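Local coordinates for protein VP5 (PDB 6QGI) that is the envelope protein of a haloarchaeal pleomorphic virus and probably fuses the viral envelope with the membrane of the host cell, at residues D446-T451 / T458-D463; D38-Q43 / V132-I137; V368-E373 / T378-N383; G68-A73 / Q240-G245. One frame throughout, in Å; residues are numbered along the deposited sequence.

Interaction 1. Residues D446-T451 / T458-D463; sequences DKLTNT and TATSFD
Leu448 carries nearly all of this contact, spreading its two methyl groups over residues 458-460 of the loop that returns past its strand. One set of touches is methyl against backbone: CD1 lies against the peptide joining Thr458 to Ala459, 3.6 Å from Thr458 O and 3.7 Å from Ala459 N. The other is methyl against methyl, with Leu448 CD2 at 3.8 Å from Thr460 CG2, the two side chains crossing at about a right angle. The threonine torsion suits this division of labour. Its OG1 sits between the backbone N and the carbonyl carbon (chi1 56°), which turns CG2 to the leucine while the hydroxyl is hydrogen-bonded to Leu328 O. No hydrogen bond joins the two segments, although only six residues separate them, and the strand and the returning loop meet through apolar atoms and one peptide. Polar anchorage comes from other parts of the chain: Thr458 pairs through its backbone with Ser330, and Ser461 N bonds to Asp298 OD2. On the strand side, 443-450 runs antiparallel to strand 301-307, whose Ala303 also touches Leu448, and strand 297-299 lies against Thr460 through Asp298. The loop holding 458-463 then leads on to helix 476-496.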
loop_
_atom_site.group_PDB
_atom_site.type_symbol
_atom_site.label_atom_id
_atom_site.label_comp_id
_atom_site.label_asym_id
_atom_site.label_seq_id
_atom_site.Cartn_x
_atom_site.Cartn_y
_atom_site.Cartn_z
ATOM N N ASP A 446 -4.725 23.323 3.829
ATOM C CA ASP A 446 -5.303 24.483 4.514
ATOM C C ASP A 446 -4.231 25.305 5.217
ATOM O O ASP A 446 -4.396 26.519 5.367
ATOM C CB ASP A 446 -6.369 24.050 5.531
ATOM C CG ASP A 446 -7.656 23.495 4.945
ATOM O OD1 ASP A 446 -7.869 23.641 3.716
ATOM O OD2 ASP A 446 -8.458 22.935 5.718
ATOM N N LYS A 447 -3.138 24.639 5.653
ATOM C CA LYS A 447 -2.014 25.247 6.364
ATOM C C LYS A 447 -0.752 24.379 6.272
ATOM O O LYS A 447 -0.844 23.155 6.185
ATOM C CB LYS A 447 -2.392 25.450 7.846
ATOM C CG LYS A 447 -1.676 26.603 8.541
ATOM C CD LYS A 447 -1.290 26.272 9.988
ATOM C CE LYS A 447 -2.423 26.341 10.988
ATOM N NZ LYS A 447 -2.005 25.823 12.318
ATOM N N LEU A 448 0.421 25.035 6.309
ATOM C CA LEU A 448 1.766 24.452 6.344
ATOM C C LEU A 448 2.511 25.056 7.530
ATOM O O LEU A 448 2.516 26.280 7.670
ATOM C CB LEU A 448 2.546 24.713 5.036
ATOM C CG LEU A 448 2.093 24.011 3.768
ATOM C CD1 LEU A 448 2.843 24.527 2.583
ATOM C CD2 LEU A 448 2.369 22.547 3.840
ATOM N N THR A 449 3.115 24.219 8.390
ATOM C CA THR A 449 3.841 24.685 9.576
ATOM C C THR A 449 5.178 23.972 9.721
ATOM O O THR A 449 5.218 22.739 9.728
ATOM C CB THR A 449 2.991 24.480 10.855
ATOM O OG1 THR A 449 1.769 25.205 10.741
ATOM C CG2 THR A 449 3.717 24.908 12.131
ATOM N N ASN A 450 6.265 24.751 9.892
ATOM C CA ASN A 450 7.587 24.198 10.158
ATOM C C ASN A 450 7.588 23.774 11.626
ATOM O O ASN A 450 7.411 24.618 12.498
ATOM C CB ASN A 450 8.686 25.210 9.832
ATOM C CG ASN A 450 10.082 24.636 9.873
ATOM O OD1 ASN A 450 10.609 24.276 10.933
ATOM N ND2 ASN A 450 10.718 24.551 8.714
ATOM N N THR A 451 7.690 22.462 11.889
ATOM C CA THR A 451 7.620 21.863 13.231
ATOM C C THR A 451 8.722 22.336 14.208
ATOM O O THR A 451 8.466 22.354 15.413
ATOM C CB THR A 451 7.644 20.333 13.142
ATOM O OG1 THR A 451 8.702 19.922 12.270
ATOM C CG2 THR A 451 6.319 19.754 12.665
ATOM N N THR A 458 4.799 28.732 3.377
ATOM C CA THR A 458 3.940 28.683 2.188
ATOM C C THR A 458 4.262 27.529 1.222
ATOM O O THR A 458 3.444 27.240 0.346
ATOM C CB THR A 458 4.024 30.010 1.425
ATOM O OG1 THR A 458 5.387 30.278 1.085
ATOM C CG2 THR A 458 3.433 31.169 2.208
ATOM N N ALA A 459 5.432 26.882 1.364
ATOM C CA ALA A 459 5.831 25.794 0.468
ATOM C C ALA A 459 6.511 24.639 1.208
ATOM O O ALA A 459 6.981 24.802 2.338
ATOM C CB ALA A 459 6.761 26.331 -0.615
ATOM N N THR A 460 6.564 23.468 0.546
ATOM C CA THR A 460 7.198 22.251 1.055
ATOM C C THR A 460 8.594 22.068 0.436
ATOM O O THR A 460 8.868 22.600 -0.640
ATOM C CB THR A 460 6.323 21.011 0.775
ATOM O OG1 THR A 460 6.054 20.916 -0.622
ATOM C CG2 THR A 460 5.033 20.994 1.579
ATOM N N SER A 461 9.472 21.318 1.128
ATOM C CA SER A 461 10.832 20.990 0.692
ATOM C C SER A 461 11.080 19.504 0.947
ATOM O O SER A 461 11.122 19.071 2.103
ATOM C CB SER A 461 11.866 21.863 1.401
ATOM O OG SER A 461 13.192 21.498 1.054
ATOM N N PHE A 462 11.204 18.723 -0.139
ATOM C CA PHE A 462 11.404 17.275 -0.078
ATOM C C PHE A 462 12.891 16.922 -0.078
ATOM O O PHE A 462 13.664 17.451 -0.877
ATOM C CB PHE A 462 10.647 16.564 -1.222
ATOM C CG PHE A 462 9.148 16.654 -1.041
ATOM C CD1 PHE A 462 8.476 15.758 -0.221
ATOM C CD2 PHE A 462 8.419 17.677 -1.639
ATOM C CE1 PHE A 462 7.103 15.878 -0.008
ATOM C CE2 PHE A 462 7.046 17.801 -1.418
ATOM C CZ PHE A 462 6.398 16.905 -0.599
ATOM N N ASP A 463 13.282 16.052 0.862
ATOM C CA ASP A 463 14.653 15.593 1.045
ATOM C C ASP A 463 14.785 14.091 0.830
ATOM O O ASP A 463 13.928 13.305 1.241
ATOM C CB ASP A 463 15.167 15.946 2.456
ATOM C CG ASP A 463 15.477 17.412 2.706
ATOM O OD1 ASP A 463 15.972 18.089 1.772
ATOM O OD2 ASP A 463 15.262 17.874 3.849
#

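Interaction 2. Residues D38-Q43 / V132-I137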
loop_
_atom_site.group_PDB
_atom_site.type_symbol
_atom_site.label_atom_id
_atom_site.label_comp_id
_atom_site.label_asym_id
_atom_site.label_seq_id
_atom_site.Cartn_x
_atom_site.Cartn_y
_atom_site.Cartn_z
ATOM N N ASP A 38 -27.238 -15.940 -0.262
ATOM C CA ASP A 38 -26.889 -14.514 -0.224
ATOM C C ASP A 38 -25.570 -14.243 0.528
ATOM O O ASP A 38 -24.730 -13.498 0.017
ATOM C CB ASP A 38 -28.029 -13.681 0.394
ATOM C CG ASP A 38 -27.868 -12.186 0.183
ATOM O OD1 ASP A 38 -27.983 -11.734 -0.978
ATOM O OD2 ASP A 38 -27.625 -11.469 1.180
ATOM N N ALA A 39 -25.399 -14.845 1.725
ATOM C CA ALA A 39 -24.212 -14.706 2.581
ATOM C C ALA A 39 -22.936 -15.111 1.854
ATOM O O ALA A 39 -21.933 -14.419 2.001
ATOM C CB ALA A 39 -24.367 -15.532 3.847
ATOM N N LEU A 40 -22.969 -16.209 1.057
ATOM C CA LEU A 40 -21.793 -16.649 0.298
ATOM C C LEU A 40 -21.421 -15.608 -0.754
ATOM O O LEU A 40 -20.255 -15.252 -0.859
ATOM C CB LEU A 40 -21.991 -18.033 -0.354
ATOM C CG LEU A 40 -20.797 -18.576 -1.161
ATOM C CD1 LEU A 40 -19.573 -18.772 -0.289
ATOM C CD2 LEU A 40 -21.153 -19.854 -1.875
ATOM N N LYS A 41 -22.413 -15.091 -1.485
ATOM C CA LYS A 41 -22.240 -14.066 -2.511
ATOM C C LYS A 41 -21.633 -12.792 -1.898
ATOM O O LYS A 41 -20.736 -12.182 -2.492
ATOM C CB LYS A 41 -23.585 -13.768 -3.192
ATOM C CG LYS A 41 -24.169 -14.966 -3.942
ATOM C CD LYS A 41 -25.264 -14.585 -4.929
ATOM C CE LYS A 41 -26.648 -14.689 -4.341
ATOM N NZ LYS A 41 -27.681 -14.251 -5.311
ATOM N N GLN A 42 -22.099 -12.441 -0.687
ATOM C CA GLN A 42 -21.668 -11.304 0.115
ATOM C C GLN A 42 -20.230 -11.496 0.596
ATOM O O GLN A 42 -19.405 -10.592 0.441
ATOM C CB GLN A 42 -22.627 -11.126 1.309
ATOM C CG GLN A 42 -22.187 -10.082 2.325
ATOM C CD GLN A 42 -23.336 -9.445 3.057
ATOM O OE1 GLN A 42 -23.602 -8.251 2.896
ATOM N NE2 GLN A 42 -24.034 -10.214 3.889
ATOM N N GLN A 43 -19.942 -12.665 1.193
ATOM C CA GLN A 43 -18.634 -13.008 1.745
ATOM C C GLN A 43 -17.584 -13.205 0.658
ATOM O O GLN A 43 -16.424 -12.894 0.915
ATOM C CB GLN A 43 -18.720 -14.234 2.652
ATOM C CG GLN A 43 -19.293 -13.894 4.020
ATOM C CD GLN A 43 -19.119 -14.976 5.051
ATOM O OE1 GLN A 43 -18.171 -15.767 5.033
ATOM N NE2 GLN A 43 -20.030 -15.015 5.994
ATOM N N VAL A 132 -18.700 -23.812 -6.221
ATOM C CA VAL A 132 -19.111 -25.050 -6.904
ATOM C C VAL A 132 -19.856 -25.981 -5.919
ATOM O O VAL A 132 -20.949 -26.452 -6.248
ATOM C CB VAL A 132 -17.910 -25.766 -7.591
ATOM C CG1 VAL A 132 -18.248 -27.203 -7.989
ATOM C CG2 VAL A 132 -17.434 -24.984 -8.810
ATOM N N ASN A 133 -19.290 -26.197 -4.707
ATOM C CA ASN A 133 -19.867 -27.062 -3.671
ATOM C C ASN A 133 -21.215 -26.558 -3.152
ATOM O O ASN A 133 -22.031 -27.391 -2.739
ATOM C CB ASN A 133 -18.903 -27.262 -2.506
ATOM C CG ASN A 133 -17.797 -28.239 -2.810
ATOM O OD1 ASN A 133 -18.029 -29.368 -3.261
ATOM N ND2 ASN A 133 -16.564 -27.829 -2.564
ATOM N N HIS A 134 -21.460 -25.218 -3.180
ATOM C CA HIS A 134 -22.749 -24.654 -2.754
ATOM C C HIS A 134 -23.859 -25.172 -3.675
ATOM O O HIS A 134 -23.732 -25.100 -4.905
ATOM C CB HIS A 134 -22.752 -23.118 -2.708
ATOM C CG HIS A 134 -23.862 -22.553 -1.876
ATOM N ND1 HIS A 134 -25.169 -22.533 -2.331
ATOM C CD2 HIS A 134 -23.825 -22.010 -0.637
ATOM C CE1 HIS A 134 -25.882 -21.993 -1.356
ATOM N NE2 HIS A 134 -25.116 -21.659 -0.319
ATOM N N PRO A 135 -24.931 -25.736 -3.079
ATOM C CA PRO A 135 -25.998 -26.340 -3.893
ATOM C C PRO A 135 -26.847 -25.361 -4.709
ATOM O O PRO A 135 -27.410 -25.763 -5.733
ATOM C CB PRO A 135 -26.871 -27.032 -2.842
ATOM C CG PRO A 135 -26.623 -26.294 -1.579
ATOM C CD PRO A 135 -25.183 -25.924 -1.635
ATOM N N ASP A 136 -26.965 -24.102 -4.259
ATOM C CA ASP A 136 -27.832 -23.124 -4.907
ATOM C C ASP A 136 -27.090 -22.130 -5.790
ATOM O O ASP A 136 -27.740 -21.337 -6.474
ATOM C CB ASP A 136 -28.640 -22.354 -3.843
ATOM C CG ASP A 136 -29.306 -23.215 -2.778
ATOM O OD1 ASP A 136 -29.799 -24.316 -3.122
ATOM O OD2 ASP A 136 -29.340 -22.785 -1.606
ATOM N N ILE A 137 -25.749 -22.154 -5.783
ATOM C CA ILE A 137 -24.946 -21.174 -6.514
ATOM C C ILE A 137 -23.859 -21.823 -7.374
ATOM O O ILE A 137 -23.273 -22.837 -6.996
ATOM C CB ILE A 137 -24.338 -20.187 -5.463
ATOM C CG1 ILE A 137 -25.443 -19.319 -4.848
ATOM C CG2 ILE A 137 -23.197 -19.301 -6.007
ATOM C CD1 ILE A 137 -25.026 -18.664 -3.689
#
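Leu40, near the start of helix 37-60, packs on His134 and Ile137 where helix 91-133 runs out into a loop, so the contact joins two long helices of the N-terminal helical part at a helix end. Walking along 132-137, the helix breaks at His134. Its CG stands anti to the backbone N (chi1 -161°), which places the ring beside Leu40. Leu40 CD2 reaches the flank of this side chain, 3.6 Å from His134 CD2 and 3.7 Å from His134 CB, meeting the ring obliquely, the two side chains running alongside each other in opposite senses.

The imidazole is held at both nitrogens: NE2 is hydrogen-bonded to Leu35 O, just ahead of helix 37-60, and ND1 accepts from Asp136 N at 3.1 Å, the donor lying 17° out of the ring plane. With one nitrogen facing a carbonyl oxygen and the other an N-H, the ring is probably neutral, with its proton on NE2, and its rotation is fixed.

Two residues past the proline, Ile137 folds back over the histidine, its CD1 standing 4.1 Å above one face of the ring, offset toward the rim. That same methyl also touches helix 37-60: it lies 4.4 Å from Leu40 CD2, while Lys41 CG approaches Ile137 CD1 to 3.8 Å.

Interaction 3. Residues V368-E373 / T378-N383; sequences VTLTSE and TAVELN
Val368 pairs with Leu382 at 9.0 Å between CA atoms and Leu370 with Val380 at 9.3 Å, a spacing too wide for backbone pairing, and no hydrogen bond crosses between the segments. What fills the gap is a double row of apolar side chains pointing at each other. Leu370 and Val380 meet tip to tip, Leu370 CD1 lying 3.9 Å from Val380 CG2. Both groups get there the same way, since Leu370 CG (chi1 -59°) and Val380 CG2 are each turned opposite their own carbonyl carbon. Alternate residues along each strand supply the contacts, so Val368 and Leu382 form the second pair. They also reach tip to tip, through Val368 CG1 and Leu382 CD1, but this pair is modelled closer than two carbons can sit, so its exact separation is doubtful. The layout is that of two beta layers packed face to face, as in a beta sandwich: strand 367-370 pairs with 405-408 on one side, and strand 378-384 lies between 389-393 and 418-427 on the other. All four residues are buried. Leu370 is further covered by Trp356, Trp397 and Trp405, and Leu382 by Ile420 and Ala423. Glu381, between Val380 and Leu382 in sequence, forms a salt bridge through OE1 with Arg424 NH1 of strand 418-427.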
loop_
_atom_site.group_PDB
_atom_site.type_symbol
_atom_site.label_atom_id
_atom_site.label_comp_id
_atom_site.label_asym_id
_atom_site.label_seq_id
_atom_site.Cartn_x
_atom_site.Cartn_y
_atom_site.Cartn_z
ATOM N N VAL A 368 -31.842 8.804 15.845
ATOM C CA VAL A 368 -31.135 9.676 14.901
ATOM C C VAL A 368 -30.783 8.819 13.684
ATOM O O VAL A 368 -30.386 7.671 13.855
ATOM C CB VAL A 368 -29.893 10.379 15.511
ATOM C CG1 VAL A 368 -29.180 11.227 14.466
ATOM C CG2 VAL A 368 -30.281 11.239 16.710
ATOM N N THR A 369 -30.945 9.363 12.467
ATOM C CA THR A 369 -30.683 8.634 11.230
ATOM C C THR A 369 -29.594 9.329 10.397
ATOM O O THR A 369 -29.616 10.551 10.237
ATOM C CB THR A 369 -32.000 8.456 10.450
ATOM O OG1 THR A 369 -32.949 7.812 11.308
ATOM C CG2 THR A 369 -31.834 7.630 9.174
ATOM N N LEU A 370 -28.636 8.520 9.889
ATOM C CA LEU A 370 -27.522 8.915 9.018
ATOM C C LEU A 370 -27.772 8.394 7.609
ATOM O O LEU A 370 -28.211 7.253 7.452
ATOM C CB LEU A 370 -26.161 8.398 9.535
ATOM C CG LEU A 370 -25.678 8.821 10.929
ATOM C CD1 LEU A 370 -24.295 8.262 11.200
ATOM C CD2 LEU A 370 -25.663 10.336 11.106
ATOM N N THR A 371 -27.498 9.221 6.592
ATOM C CA THR A 371 -27.736 8.848 5.196
ATOM C C THR A 371 -26.463 8.267 4.526
ATOM O O THR A 371 -26.535 7.816 3.378
ATOM C CB THR A 371 -28.334 10.025 4.418
ATOM O OG1 THR A 371 -27.547 11.189 4.642
ATOM C CG2 THR A 371 -29.783 10.302 4.807
ATOM N N SER A 372 -25.327 8.232 5.256
ATOM C CA SER A 372 -24.072 7.630 4.799
ATOM C C SER A 372 -23.410 6.853 5.929
ATOM O O SER A 372 -23.541 7.221 7.096
ATOM C CB SER A 372 -23.109 8.671 4.238
ATOM O OG SER A 372 -23.598 9.256 3.042
ATOM N N GLU A 373 -22.704 5.767 5.565
ATOM C CA GLU A 373 -21.997 4.858 6.465
ATOM C C GLU A 373 -20.930 5.598 7.288
ATOM O O GLU A 373 -20.072 6.257 6.696
ATOM C CB GLU A 373 -21.344 3.728 5.649
ATOM C CG GLU A 373 -21.100 2.445 6.426
ATOM C CD GLU A 373 -20.978 1.180 5.593
ATOM O OE1 GLU A 373 -20.734 1.278 4.367
ATOM O OE2 GLU A 373 -21.128 0.082 6.173
ATOM N N THR A 378 -14.012 5.953 14.093
ATOM C CA THR A 378 -14.537 7.301 14.326
ATOM C C THR A 378 -15.915 7.227 15.012
ATOM O O THR A 378 -16.467 6.139 15.195
ATOM C CB THR A 378 -14.594 8.151 13.025
ATOM O OG1 THR A 378 -15.635 7.695 12.165
ATOM C CG2 THR A 378 -13.270 8.219 12.286
ATOM N N ALA A 379 -16.438 8.393 15.415
ATOM C CA ALA A 379 -17.736 8.575 16.062
ATOM C C ALA A 379 -18.409 9.825 15.522
ATOM O O ALA A 379 -17.738 10.840 15.326
ATOM C CB ALA A 379 -17.569 8.679 17.571
ATOM N N VAL A 380 -19.720 9.757 15.261
ATOM C CA VAL A 380 -20.466 10.915 14.763
ATOM C C VAL A 380 -21.013 11.661 15.989
ATOM O O VAL A 380 -21.761 11.088 16.782
ATOM C CB VAL A 380 -21.561 10.557 13.716
ATOM C CG1 VAL A 380 -22.251 11.811 13.184
ATOM C CG2 VAL A 380 -20.976 9.743 12.560
ATOM N N GLU A 381 -20.560 12.913 16.167
ATOM C CA GLU A 381 -20.928 13.813 17.258
ATOM C C GLU A 381 -22.012 14.760 16.764
ATOM O O GLU A 381 -21.741 15.674 15.979
ATOM C CB GLU A 381 -19.694 14.579 17.761
ATOM C CG GLU A 381 -19.776 14.985 19.217
ATOM C CD GLU A 381 -18.685 15.944 19.643
ATOM O OE1 GLU A 381 -18.858 17.167 19.438
ATOM O OE2 GLU A 381 -17.655 15.475 20.177
ATOM N N LEU A 382 -23.249 14.511 17.188
ATOM C CA LEU A 382 -24.397 15.293 16.755
ATOM C C LEU A 382 -24.794 16.346 17.769
ATOM O O LEU A 382 -24.820 16.083 18.972
ATOM C CB LEU A 382 -25.587 14.381 16.448
ATOM C CG LEU A 382 -25.344 13.343 15.363
ATOM C CD1 LEU A 382 -26.370 12.276 15.412
ATOM C CD2 LEU A 382 -25.276 13.967 13.999
ATOM N N ASN A 383 -25.100 17.551 17.264
ATOM C CA ASN A 383 -25.532 18.703 18.046
ATOM C C ASN A 383 -27.003 18.981 17.748
ATOM O O ASN A 383 -27.366 19.417 16.648
ATOM C CB ASN A 383 -24.646 19.930 17.764
ATOM C CG ASN A 383 -23.215 19.802 18.234
ATOM O OD1 ASN A 383 -22.889 19.020 19.123
ATOM N ND2 ASN A 383 -22.320 20.567 17.634
#

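Interaction 4. Residues G68-A73 / Q240-G245; sequences GVKHTA and QNVRSG
Val242 of helix 225-253 points at helix 66-86 and meets it through Lys70 and Ala73, one helical turn apart. Its CB stands back, 4.5 Å from Ala73 CB, and leaves the contact to the two methyls. CG1, anti to the backbone N (chi1 -180°), lies 4.0 Å from Ala73 CB. CG2, on the other branch, drops between the two residues: it is 3.6 Å from Lys70 CG and 3.9 Å from Lys70 O, and it also grazes Ala73 CB at 4.2 Å. The two methyls thus rest on a methyl, a methylene and a backbone carbonyl of the other helix. The lysine takes part with the apolar root of its chain, which passes the valine at a slant before bending at chi3.

No hydrogen bond crosses between 68-73 and 240-245, whose nearest CA atoms, those of Lys70 and Val242, are 6.6 Å apart. Within each helix a hydroxyl turns back on its own backbone: Thr72 OG1 bonds to Gly68 O at 2.7 Å and Ser244 OG to Gln240 O at 2.9 Å. Each carbonyl also takes the usual helical N-H, on the opposite face of its plane from the hydroxyl. Helix 91-133 covers Ala73 with Tyr105 and is tied to Arg243 through Asn103, so the contact belongs to the close apolar packing of a helical bundle.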
loop_
_atom_site.group_PDB
_atom_site.type_symbol
_atom_site.label_atom_id
_atom_site.label_comp_id
_atom_site.label_asym_id
_atom_site.label_seq_id
_atom_site.Cartn_x
_atom_site.Cartn_y
_atom_site.Cartn_z
ATOM N N GLY A 68 13.582 2.957 -5.255
ATOM C CA GLY A 68 14.142 2.756 -3.927
ATOM C C GLY A 68 14.709 1.364 -3.748
ATOM O O GLY A 68 15.638 1.178 -2.962
ATOM N N VAL A 69 14.153 0.376 -4.478
ATOM C CA VAL A 69 14.625 -1.010 -4.461
ATOM C C VAL A 69 16.001 -1.020 -5.132
ATOM O O VAL A 69 16.944 -1.592 -4.585
ATOM C CB VAL A 69 13.620 -1.999 -5.123
ATOM C CG1 VAL A 69 14.188 -3.410 -5.197
ATOM C CG2 VAL A 69 12.285 -2.009 -4.385
ATOM N N LYS A 70 16.116 -0.303 -6.275
ATOM C CA LYS A 70 17.342 -0.121 -7.054
ATOM C C LYS A 70 18.435 0.521 -6.177
ATOM O O LYS A 70 19.572 0.057 -6.198
ATOM C CB LYS A 70 17.053 0.731 -8.303
ATOM C CG LYS A 70 18.220 0.817 -9.270
ATOM C CD LYS A 70 17.992 1.829 -10.368
ATOM C CE LYS A 70 18.831 3.064 -10.168
ATOM N NZ LYS A 70 18.720 3.988 -11.322
ATOM N N HIS A 71 18.068 1.548 -5.389
ATOM C CA HIS A 71 18.942 2.281 -4.468
ATOM C C HIS A 71 19.416 1.370 -3.333
ATOM O O HIS A 71 20.603 1.381 -2.997
ATOM C CB HIS A 71 18.194 3.509 -3.897
ATOM C CG HIS A 71 19.002 4.357 -2.960
ATOM N ND1 HIS A 71 19.953 5.246 -3.428
ATOM C CD2 HIS A 71 18.947 4.449 -1.611
ATOM C CE1 HIS A 71 20.454 5.837 -2.355
ATOM N NE2 HIS A 71 19.885 5.386 -1.238
ATOM N N THR A 72 18.485 0.585 -2.750
ATOM C CA THR A 72 18.754 -0.336 -1.644
ATOM C C THR A 72 19.693 -1.448 -2.126
ATOM O O THR A 72 20.682 -1.727 -1.445
ATOM C CB THR A 72 17.436 -0.855 -1.058
ATOM O OG1 THR A 72 16.670 0.271 -0.641
ATOM C CG2 THR A 72 17.638 -1.784 0.131
ATOM N N ALA A 73 19.409 -2.036 -3.315
ATOM C CA ALA A 73 20.223 -3.085 -3.936
ATOM C C ALA A 73 21.664 -2.626 -4.078
ATOM O O ALA A 73 22.568 -3.341 -3.644
ATOM C CB ALA A 73 19.652 -3.468 -5.295
ATOM N N GLN A 240 18.260 -6.311 -13.667
ATOM C CA GLN A 240 19.178 -6.315 -14.803
ATOM C C GLN A 240 20.088 -5.082 -14.793
ATOM O O GLN A 240 21.280 -5.212 -15.073
ATOM C CB GLN A 240 18.408 -6.402 -16.132
ATOM C CG GLN A 240 17.637 -7.717 -16.347
ATOM C CD GLN A 240 18.491 -8.969 -16.316
ATOM O OE1 GLN A 240 19.586 -9.036 -16.891
ATOM N NE2 GLN A 240 17.998 -9.996 -15.641
ATOM N N ASN A 241 19.534 -3.899 -14.457
ATOM C CA ASN A 241 20.266 -2.630 -14.410
ATOM C C ASN A 241 21.259 -2.576 -13.252
ATOM O O ASN A 241 22.341 -2.021 -13.434
ATOM C CB ASN A 241 19.304 -1.429 -14.327
ATOM C CG ASN A 241 18.517 -1.133 -15.589
ATOM O OD1 ASN A 241 18.703 -1.743 -16.651
ATOM N ND2 ASN A 241 17.600 -0.179 -15.493
ATOM N N VAL A 242 20.906 -3.123 -12.068
ATOM C CA VAL A 242 21.811 -3.121 -10.910
ATOM C C VAL A 242 22.958 -4.120 -11.168
ATOM O O VAL A 242 24.094 -3.795 -10.840
ATOM C CB VAL A 242 21.107 -3.354 -9.543
ATOM C CG1 VAL A 242 22.106 -3.328 -8.388
ATOM C CG2 VAL A 242 20.031 -2.305 -9.304
ATOM N N ARG A 243 22.678 -5.289 -11.793
ATOM C CA ARG A 243 23.701 -6.296 -12.145
ATOM C C ARG A 243 24.737 -5.717 -13.117
ATOM O O ARG A 243 25.937 -5.826 -12.864
ATOM C CB ARG A 243 23.060 -7.550 -12.771
ATOM C CG ARG A 243 22.519 -8.563 -11.777
ATOM C CD ARG A 243 21.581 -9.519 -12.482
ATOM N NE ARG A 243 21.122 -10.599 -11.612
ATOM C CZ ARG A 243 20.248 -11.535 -11.967
ATOM N NH1 ARG A 243 19.703 -11.511 -13.181
ATOM N NH2 ARG A 243 19.898 -12.486 -11.119
ATOM N N SER A 244 24.268 -5.102 -14.222
ATOM C CA SER A 244 25.108 -4.486 -15.255
ATOM C C SER A 244 25.831 -3.252 -14.715
ATOM O O SER A 244 26.994 -3.017 -15.055
ATOM C CB SER A 244 24.268 -4.105 -16.471
ATOM O OG SER A 244 23.492 -5.200 -16.930
ATOM N N GLY A 245 25.128 -2.491 -13.877
ATOM C CA GLY A 245 25.631 -1.278 -13.247
ATOM C C GLY A 245 26.697 -1.530 -12.202
ATOM O O GLY A 245 27.672 -0.781 -12.142
#

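How the interactions relate
Interactions 2 and 4 both tie helices of the N-terminal part together, yet they sit on opposite sides of the chain's centre, about 47 Å apart between centres, and their segments alternate along the sequence. Interactions 1 and 3 belong to the beta-rich region that follows, each closing over a short span of chain, with nearest atoms about 17 Å apart. The two regions run side by side: interaction 2 comes within about 9 Å of interaction 3, and interaction 4 within about 10 Å of interaction 1, nearest atoms in both cases. The glycan sugar attached to Asn396 lies about 11 Å from the side chain of Val380 in interaction 3.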